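Local coordinates for putative PAS/PAC sensor protein (Nakamurella multipartita DSM 44233, PDB 6HMJ), which senses blue light through a flavin mononucleotide bound in a light-oxygen-voltage domain, and mediates RNA binding and translational regulation, at residues A248-D253 with V262-A267; A256-L261 with G281-F286. One frame throughout, in Å; residues are numbered along the deposited sequence.

Contact 1: residues A248-D253 with V262-A267; sequences AITVAD and VYANPA. With FMN (flavin mononucleotide), chain E.
Two flat groups of 262-267 lie against 248-253, the ring of Tyr263 and the amide of Asn265. The ring is met at a slant by two atoms of 248-253: Val251 CG2 sits 4.2 Å from Tyr263 CD2, and Ile249 O lies 3.9 Å from Tyr263 CE2. At the amide, Ile249 N donates to Asn265 OD1 over 2.9 Å, coming from above the carbonyl plane (47° out of it) rather than onto a lone pair. The Ile249 and Asn265 side chains cross at about a right angle, with Ile249 CG1 3.4 Å from Asn265 ND2. With CG of Asn265 between the backbone N and the carbonyl carbon (chi1 68°), OD1 can also cap the following helix at Phe268 N, while ND2 donates to Val247 O and Ala242 O, so this buried amide is well supplied with partners. Farther along, Val251 N donates to Tyr263 O (3.0 Å), whereas Val251 O accepts from both Val262 N (2.8 Å) and Tyr263 N (3.3 Å). Two residues facing one make a classic beta bulge. Val251 and Tyr263 share a sheet face that packs against Ile237 and Ile229 of the second subunit. Thr250 and Ala264 turn to the other face; there Thr250 OG1 is hydrogen-bonded to Gln347 NE2 and Gly345 O, and Ala252 CB approaches FMN C8M to 3.8 Å. The whole is the antiparallel hairpin of strands 250-253 and 261-264 at the margin of a PAS sheet, leading straight into an Asn-capped helix, its inner face lining the flavin pocket of a LOV domain.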
# COMPACT_ATOMS: atom_id res chain seq x y z
N ALA A 248 -30.79 -11.70 11.64
CA ALA A 248 -32.15 -11.55 11.16
C ALA A 248 -32.91 -12.86 11.26
O ALA A 248 -32.38 -13.93 10.96
CB ALA A 248 -32.15 -11.06 9.71
N ILE A 249 -34.17 -12.77 11.69
CA ILE A 249 -35.06 -13.91 11.77
C ILE A 249 -36.39 -13.52 11.12
O ILE A 249 -36.93 -12.45 11.42
CB ILE A 249 -35.28 -14.37 13.23
CG1 ILE A 249 -33.94 -14.68 13.88
CG2 ILE A 249 -36.22 -15.58 13.28
CD1 ILE A 249 -34.03 -15.05 15.35
N THR A 250 -36.89 -14.37 10.23
CA THR A 250 -38.16 -14.15 9.58
C THR A 250 -38.94 -15.46 9.51
O THR A 250 -38.35 -16.54 9.46
CB THR A 250 -37.98 -13.58 8.16
OG1 THR A 250 -37.12 -14.44 7.41
CG2 THR A 250 -37.38 -12.18 8.22
N VAL A 251 -40.26 -15.35 9.52
CA VAL A 251 -41.15 -16.50 9.40
C VAL A 251 -42.16 -16.21 8.31
O VAL A 251 -42.74 -15.12 8.26
CB VAL A 251 -41.86 -16.82 10.73
CG1 VAL A 251 -42.70 -18.08 10.58
CG2 VAL A 251 -40.85 -16.98 11.86
N ALA A 252 -42.38 -17.19 7.44
CA ALA A 252 -43.37 -17.10 6.38
C ALA A 252 -44.39 -18.22 6.56
O ALA A 252 -44.03 -19.34 6.92
CB ALA A 252 -42.72 -17.19 5.00
N ASP A 253 -45.65 -17.90 6.30
CA ASP A 253 -46.75 -18.86 6.39
C ASP A 253 -47.00 -19.44 5.01
O ASP A 253 -47.61 -18.80 4.15
CB ASP A 253 -48.00 -18.19 6.96
CG ASP A 253 -49.15 -19.15 7.15
OD1 ASP A 253 -49.03 -20.31 6.72
OD2 ASP A 253 -50.17 -18.74 7.74
N VAL A 262 -44.97 -13.45 8.17
CA VAL A 262 -45.77 -13.30 9.38
C VAL A 262 -44.93 -12.91 10.59
O VAL A 262 -45.51 -12.63 11.65
CB VAL A 262 -46.58 -14.58 9.69
CG1 VAL A 262 -47.57 -14.85 8.56
CG2 VAL A 262 -45.67 -15.78 9.87
N TYR A 263 -43.60 -12.88 10.47
CA TYR A 263 -42.75 -12.38 11.54
C TYR A 263 -41.43 -11.89 10.96
O TYR A 263 -40.91 -12.45 9.99
CB TYR A 263 -42.45 -13.45 12.60
CG TYR A 263 -41.50 -12.94 13.65
CD1 TYR A 263 -41.93 -12.11 14.67
CD2 TYR A 263 -40.15 -13.28 13.62
CE1 TYR A 263 -41.06 -11.63 15.63
CE2 TYR A 263 -39.27 -12.81 14.57
CZ TYR A 263 -39.72 -11.99 15.57
OH TYR A 263 -38.84 -11.52 16.52
N ALA A 264 -40.90 -10.83 11.57
CA ALA A 264 -39.58 -10.30 11.21
C ALA A 264 -39.05 -9.51 12.40
O ALA A 264 -39.72 -8.59 12.88
CB ALA A 264 -39.67 -9.42 9.96
N ASN A 265 -37.86 -9.86 12.87
CA ASN A 265 -37.30 -9.25 14.07
C ASN A 265 -36.52 -8.00 13.71
O ASN A 265 -36.21 -7.75 12.54
CB ASN A 265 -36.41 -10.27 14.79
CG ASN A 265 -35.15 -10.62 14.01
OD1 ASN A 265 -34.99 -10.22 12.86
ND2 ASN A 265 -34.26 -11.37 14.64
N PRO A 266 -36.17 -7.18 14.70
CA PRO A 266 -35.48 -5.92 14.40
C PRO A 266 -34.15 -6.10 13.67
O PRO A 266 -33.77 -5.23 12.88
CB PRO A 266 -35.27 -5.29 15.79
CG PRO A 266 -36.34 -5.89 16.64
CD PRO A 266 -36.51 -7.29 16.13
N ALA A 267 -33.43 -7.20 13.92
CA ALA A 267 -32.20 -7.44 13.18
C ALA A 267 -32.46 -7.49 11.68
O ALA A 267 -31.64 -7.04 10.88
CB ALA A 267 -31.54 -8.73 13.65
N1 FMN E . -35.58 -14.42 -1.08
C2 FMN E . -34.65 -13.44 -1.14
O2 FMN E . -34.24 -13.06 -2.26
N3 FMN E . -34.15 -12.86 -0.04
C4 FMN E . -34.53 -13.20 1.20
O4 FMN E . -34.04 -12.63 2.20
C4A FMN E . -35.55 -14.26 1.35
N5 FMN E . -35.99 -14.66 2.55
C5A FMN E . -36.92 -15.64 2.65
C6 FMN E . -37.35 -16.03 3.92
C7 FMN E . -38.31 -17.02 4.06
C7M FMN E . -38.76 -17.43 5.43
C8 FMN E . -38.87 -17.68 2.84
C8M FMN E . -39.90 -18.77 2.95
C9 FMN E . -38.44 -17.29 1.58
C9A FMN E . -37.48 -16.29 1.43
N10 FMN E . -37.03 -15.87 0.16
C10 FMN E . -36.06 -14.86 0.10
C1' FMN E . -37.49 -16.45 -1.11
C2' FMN E . -38.62 -15.62 -1.70
O2' FMN E . -39.45 -15.09 -0.66
C3' FMN E . -39.44 -16.49 -2.62
O3' FMN E . -39.97 -17.60 -1.87
C4' FMN E . -38.65 -17.05 -3.79
O4' FMN E . -38.08 -15.98 -4.55
C5' FMN E . -39.62 -17.89 -4.61
O5' FMN E . -39.56 -17.57 -5.99
P FMN E . -40.71 -16.65 -6.63
O1P FMN E . -40.27 -16.54 -8.07
O2P FMN E . -41.98 -17.44 -6.41
O3P FMN E . -40.68 -15.37 -5.83

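Contact 2: residues A256-L261 with G281-F286; sequences APDQPL and GRNCRF. With FMN (flavin mononucleotide), chain E.
Asp258 and Arg285 form an end-on salt bridge, with carboxylate and guanidinium nearly coplanar (24° apart): Arg285 NH2 reaches Asp258 OD1 at 3.0 Å and Arg285 NH1 reaches Asp258 OD2 at 3.2 Å, both on the syn side. The next edge of the guanidinium serves the cofactor, Arg285 NE giving FMN O3P a 2.7 Å bond. Over one guanidinium face lies Asn283 OD1, which accepts from FMN O2' and from Arg285 N, the latter closing an Asx turn. Asn283 CG stands anti to its own N (chi1 -175°); the Asn283 and Asp258 side chains cross at about a right angle, and Asn283 ND2 donates to Asp258 O at 2.9 Å, the acceptor in the plane of the Asn283 amide. Residues 281-286, Gly-Arg-Asn-Cys-Arg-Phe, carry the signature of LOV domains, in which the cysteine forms a photoadduct with flavin C4a; here Cys284 SG rests beside Leu261 CD2, 4.6 Å from FMN C4A. Replacing Arg285 by an alanine is likely to leave the Asp258 carboxylate without its mate and the phosphate short of one charged partner. Leu261 CD1 also meets the edge of the Phe286 ring, 4.2 Å from CE2, and two backbone bonds, Leu261 N to Arg282 O and Gly281 N to Leu261 O, tie the two segments together.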
# COMPACT_ATOMS: atom_id res chain seq x y z
N ALA A 256 -50.69 -19.82 3.62
CA ALA A 256 -51.39 -18.67 3.07
C ALA A 256 -50.95 -18.40 1.63
O ALA A 256 -49.87 -18.83 1.21
CB ALA A 256 -51.12 -17.44 3.94
N PRO A 257 -51.77 -17.69 0.86
CA PRO A 257 -51.43 -17.47 -0.56
C PRO A 257 -50.19 -16.60 -0.71
O PRO A 257 -50.08 -15.53 -0.09
CB PRO A 257 -52.68 -16.79 -1.13
CG PRO A 257 -53.39 -16.21 0.05
CD PRO A 257 -53.07 -17.10 1.22
N ASP A 258 -49.25 -17.06 -1.54
CA ASP A 258 -48.02 -16.35 -1.86
C ASP A 258 -46.99 -16.38 -0.74
O ASP A 258 -46.06 -15.58 -0.73
CB ASP A 258 -48.30 -14.89 -2.26
CG ASP A 258 -47.20 -14.31 -3.15
OD1 ASP A 258 -46.58 -15.08 -3.91
OD2 ASP A 258 -46.96 -13.08 -3.09
N GLN A 259 -47.15 -17.28 0.23
CA GLN A 259 -46.17 -17.49 1.29
C GLN A 259 -45.77 -16.17 1.96
O GLN A 259 -44.61 -15.78 1.92
CB GLN A 259 -44.94 -18.20 0.74
CG GLN A 259 -45.25 -19.46 -0.06
CD GLN A 259 -44.01 -20.11 -0.64
OE1 GLN A 259 -42.90 -19.59 -0.51
NE2 GLN A 259 -44.20 -21.25 -1.30
N PRO A 260 -46.72 -15.49 2.59
CA PRO A 260 -46.44 -14.16 3.14
C PRO A 260 -45.61 -14.20 4.41
O PRO A 260 -45.54 -15.21 5.12
CB PRO A 260 -47.84 -13.59 3.43
CG PRO A 260 -48.67 -14.81 3.69
CD PRO A 260 -48.14 -15.87 2.77
N LEU A 261 -44.97 -13.07 4.70
CA LEU A 261 -44.21 -12.91 5.93
C LEU A 261 -45.18 -12.71 7.09
O LEU A 261 -46.09 -11.88 7.01
CB LEU A 261 -43.26 -11.72 5.84
CG LEU A 261 -41.86 -11.91 5.27
CD1 LEU A 261 -41.13 -10.57 5.28
CD2 LEU A 261 -41.08 -12.95 6.06
N GLY A 281 -47.20 -9.76 5.68
CA GLY A 281 -48.21 -10.05 4.69
C GLY A 281 -47.70 -10.13 3.27
O GLY A 281 -48.46 -10.52 2.38
N ARG A 282 -46.44 -9.77 3.03
CA ARG A 282 -45.84 -9.80 1.71
C ARG A 282 -44.81 -10.92 1.61
O ARG A 282 -44.18 -11.30 2.61
CB ARG A 282 -45.16 -8.47 1.37
CG ARG A 282 -46.04 -7.24 1.50
CD ARG A 282 -45.19 -5.99 1.33
NE ARG A 282 -44.53 -5.96 0.02
CZ ARG A 282 -43.51 -5.18 -0.29
NH1 ARG A 282 -43.00 -4.34 0.61
NH2 ARG A 282 -42.98 -5.24 -1.50
N ASN A 283 -44.62 -11.43 0.40
CA ASN A 283 -43.56 -12.39 0.14
C ASN A 283 -42.20 -11.70 0.20
O ASN A 283 -42.07 -10.53 -0.16
CB ASN A 283 -43.77 -13.05 -1.22
CG ASN A 283 -42.76 -14.15 -1.49
OD1 ASN A 283 -41.62 -13.88 -1.86
ND2 ASN A 283 -43.19 -15.40 -1.32
N CYS A 284 -41.19 -12.44 0.66
CA CYS A 284 -39.86 -11.85 0.85
C CYS A 284 -39.16 -11.48 -0.45
O CYS A 284 -38.10 -10.86 -0.40
CB CYS A 284 -38.97 -12.82 1.64
SG CYS A 284 -39.74 -13.44 3.15
N ARG A 285 -39.72 -11.84 -1.61
CA ARG A 285 -39.05 -11.58 -2.87
C ARG A 285 -38.71 -10.10 -3.07
O ARG A 285 -37.89 -9.78 -3.94
CB ARG A 285 -39.90 -12.09 -4.04
CG ARG A 285 -41.09 -11.23 -4.41
CD ARG A 285 -41.71 -11.75 -5.69
NE ARG A 285 -42.22 -13.11 -5.55
CZ ARG A 285 -43.43 -13.42 -5.10
NH1 ARG A 285 -44.28 -12.46 -4.75
NH2 ARG A 285 -43.80 -14.69 -5.01
N PHE A 286 -39.33 -9.19 -2.32
CA PHE A 286 -39.08 -7.77 -2.54
C PHE A 286 -37.61 -7.41 -2.33
O PHE A 286 -37.17 -6.36 -2.81
CB PHE A 286 -39.96 -6.90 -1.64
CG PHE A 286 -39.84 -7.21 -0.16
CD1 PHE A 286 -38.81 -6.67 0.59
CD2 PHE A 286 -40.78 -8.00 0.47
CE1 PHE A 286 -38.71 -6.94 1.95
CE2 PHE A 286 -40.69 -8.28 1.83
CZ PHE A 286 -39.65 -7.74 2.57
N1 FMN E . -35.58 -14.42 -1.08
C2 FMN E . -34.65 -13.44 -1.14
O2 FMN E . -34.24 -13.06 -2.26
N3 FMN E . -34.15 -12.86 -0.04
C4 FMN E . -34.53 -13.20 1.20
O4 FMN E . -34.04 -12.63 2.20
C4A FMN E . -35.55 -14.26 1.35
N5 FMN E . -35.99 -14.66 2.55
C5A FMN E . -36.92 -15.64 2.65
C6 FMN E . -37.35 -16.03 3.92
C7 FMN E . -38.31 -17.02 4.06
C7M FMN E . -38.76 -17.43 5.43
C8 FMN E . -38.87 -17.68 2.84
C8M FMN E . -39.90 -18.77 2.95
C9 FMN E . -38.44 -17.29 1.58
C9A FMN E . -37.48 -16.29 1.43
N10 FMN E . -37.03 -15.87 0.16
C10 FMN E . -36.06 -14.86 0.10
C1' FMN E . -37.49 -16.45 -1.11
C2' FMN E . -38.62 -15.62 -1.70
O2' FMN E . -39.45 -15.09 -0.66
C3' FMN E . -39.44 -16.49 -2.62
O3' FMN E . -39.97 -17.60 -1.87
C4' FMN E . -38.65 -17.05 -3.79
O4' FMN E . -38.08 -15.98 -4.55
C5' FMN E . -39.62 -17.89 -4.61
O5' FMN E . -39.56 -17.57 -5.99
P FMN E . -40.71 -16.65 -6.63
O1P FMN E . -40.27 -16.54 -8.07
O2P FMN E . -41.98 -17.44 -6.41
O3P FMN E . -40.68 -15.37 -5.83

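How the contacts relate
Contacts 1 and 2, whose centres are 11 Å apart, alternate along the chain: 256-261 takes in most of the connection between the two strands of contact 1 and the first residue of the second. They meet where Asp253 N lies 2.9 Å from Pro260 O, a probable hydrogen bond, and where Leu261 CD2 comes within 3.8 Å of Thr250 CB. Both reach the same FMN at different places. Contact 1 lies along the dimethyl end of the flavin ring, whereas contact 2 holds the ribityl chain and phosphate and places the cysteine. Gln347, another FMN-binding residue, lies close to both, its side chain about 3 Å from that of Thr250 and about 5 Å from that of Cys284 (nearest atoms).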